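Local coordinates for protein Ara h 8 allergen isoform (Arachis hypogaea, PDB 6V8M) that belongs to the Bet v 1 (PR-10) family of plant defence proteins, is a peanut allergen and binds 8-anilino-1-naphthalene sulfonate, and may bind abscisic acid, at residues K18-T23 with I74-Y79. Sequence-based numbering, arbitrary orientation.
Sequences KLFKAT and IDEATY
Phe20 reaches from the helix into the curve of the turn that follows strand 64-75, and its ring carries nearly all of the contact. With CG anti to the backbone N (chi1 -171°), the buried ring extends away from the helix and lies tightly against the backbone of Tyr79. The CA of Tyr79 sits over one face, 3.9 Å from the ring centroid and 29° off its normal, a CH-pi contact; Phe20 CE1 comes to 3.4 Å from Tyr79 C. The far rim of the ring meets the end of the strand, just before the turn, CZ lying 3.8 Å from Asp75 O. The Tyr79 ring makes a slighter contact, CD1 lying 4.0 Å from Phe20 CB, and its side chain also packs on Pro16 and Leu104. Leu104 of strand 95-107 packs against Phe20 as well.

The solvent side belongs to Glu76, whose CG and backbone CA both lie 3.7 Å from Phe20 CE2; its extended chain crosses the phenyl at about a right angle, the exposed carboxylate leading on past the ring. Ile74 is a loose rim contact, its CG1 4.3 Å from Phe20 CZ at the ring edge.

Asp75 braces the type I turn from Glu76 to Tyr79: its OD2 accepts from Thr78 N and Thr78 OG1, from opposite faces of the carboxylate plane. In this Bet v 1 fold, an aromatic from one of the two short helices thus plugs the Asx-stabilised hairpin turn between strands 64-75 and 80-86.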
# COMPACT_ATOMS: atom_id res chain seq x y z
N LYS A 18 -5.97 6.42 14.93
CA LYS A 18 -4.65 5.88 15.31
C LYS A 18 -4.08 5.03 14.17
O LYS A 18 -2.87 5.18 13.84
CB LYS A 18 -4.82 5.09 16.60
CG LYS A 18 -3.55 4.64 17.30
CD LYS A 18 -3.79 4.34 18.77
CE LYS A 18 -2.52 4.32 19.60
NZ LYS A 18 -2.70 4.98 20.91
N LEU A 19 -4.90 4.15 13.60
CA LEU A 19 -4.45 3.23 12.52
C LEU A 19 -4.11 4.03 11.25
O LEU A 19 -3.08 3.75 10.65
CB LEU A 19 -5.54 2.20 12.26
CG LEU A 19 -5.15 1.06 11.31
CD1 LEU A 19 -3.88 0.36 11.80
CD2 LEU A 19 -6.33 0.07 11.21
N PHE A 20 -4.88 5.06 10.91
CA PHE A 20 -4.62 5.93 9.73
C PHE A 20 -3.32 6.71 9.92
O PHE A 20 -2.51 6.85 8.97
CB PHE A 20 -5.79 6.86 9.48
CG PHE A 20 -5.70 7.61 8.18
CD1 PHE A 20 -6.02 7.00 6.99
CD2 PHE A 20 -5.18 8.89 8.16
CE1 PHE A 20 -5.90 7.68 5.79
CE2 PHE A 20 -5.07 9.58 6.96
CZ PHE A 20 -5.44 8.98 5.78
N LYS A 21 -3.12 7.23 11.13
CA LYS A 21 -1.90 8.02 11.43
C LYS A 21 -0.67 7.14 11.18
O LYS A 21 0.30 7.61 10.58
CB LYS A 21 -1.93 8.53 12.87
CG LYS A 21 -0.73 9.41 13.22
CD LYS A 21 -0.91 10.20 14.49
CE LYS A 21 0.30 11.06 14.80
NZ LYS A 21 1.22 10.37 15.73
N ALA A 22 -0.68 5.90 11.67
CA ALA A 22 0.49 4.99 11.55
C ALA A 22 0.66 4.51 10.11
O ALA A 22 1.79 4.51 9.62
CB ALA A 22 0.32 3.86 12.51
N THR A 23 -0.41 4.06 9.46
CA THR A 23 -0.30 3.41 8.13
C THR A 23 -0.12 4.45 7.01
O THR A 23 0.54 4.13 6.01
CB THR A 23 -1.49 2.50 7.83
OG1 THR A 23 -2.71 3.22 7.90
CG2 THR A 23 -1.56 1.33 8.78
N ILE A 74 -5.89 11.50 -0.64
CA ILE A 74 -5.57 11.31 0.80
C ILE A 74 -6.44 12.28 1.61
O ILE A 74 -6.50 13.47 1.23
CB ILE A 74 -4.07 11.47 1.07
CG1 ILE A 74 -3.75 11.23 2.54
CG2 ILE A 74 -3.52 12.81 0.59
CD1 ILE A 74 -2.26 11.14 2.83
N ASP A 75 -7.12 11.75 2.62
CA ASP A 75 -8.04 12.57 3.45
C ASP A 75 -8.08 11.98 4.86
O ASP A 75 -8.64 10.88 5.02
CB ASP A 75 -9.42 12.69 2.81
CG ASP A 75 -10.30 13.69 3.55
OD1 ASP A 75 -10.05 14.90 3.46
OD2 ASP A 75 -11.15 13.25 4.32
N GLU A 76 -7.57 12.74 5.82
CA GLU A 76 -7.51 12.32 7.23
C GLU A 76 -8.92 12.12 7.79
O GLU A 76 -9.11 11.14 8.48
CB GLU A 76 -6.75 13.32 8.09
CG GLU A 76 -5.26 13.04 8.11
CD GLU A 76 -4.44 13.92 9.03
OE1 GLU A 76 -3.21 13.99 8.81
OE2 GLU A 76 -5.02 14.52 9.96
N ALA A 77 -9.88 13.00 7.51
CA ALA A 77 -11.19 12.95 8.20
C ALA A 77 -11.95 11.70 7.79
O ALA A 77 -12.69 11.13 8.65
CB ALA A 77 -12.02 14.16 7.91
N THR A 78 -11.78 11.26 6.55
CA THR A 78 -12.49 10.07 6.01
C THR A 78 -11.58 8.83 6.07
O THR A 78 -12.02 7.77 5.63
CB THR A 78 -13.00 10.32 4.58
OG1 THR A 78 -11.88 10.56 3.72
CG2 THR A 78 -14.00 11.46 4.52
N TYR A 79 -10.35 8.95 6.56
CA TYR A 79 -9.41 7.80 6.67
C TYR A 79 -9.19 7.17 5.29
O TYR A 79 -9.12 5.95 5.14
CB TYR A 79 -9.95 6.76 7.64
CG TYR A 79 -10.40 7.30 8.96
CD1 TYR A 79 -9.56 8.00 9.79
CD2 TYR A 79 -11.70 7.11 9.38
CE1 TYR A 79 -10.00 8.49 11.02
CE2 TYR A 79 -12.15 7.57 10.61
CZ TYR A 79 -11.29 8.25 11.44
OH TYR A 79 -11.77 8.70 12.64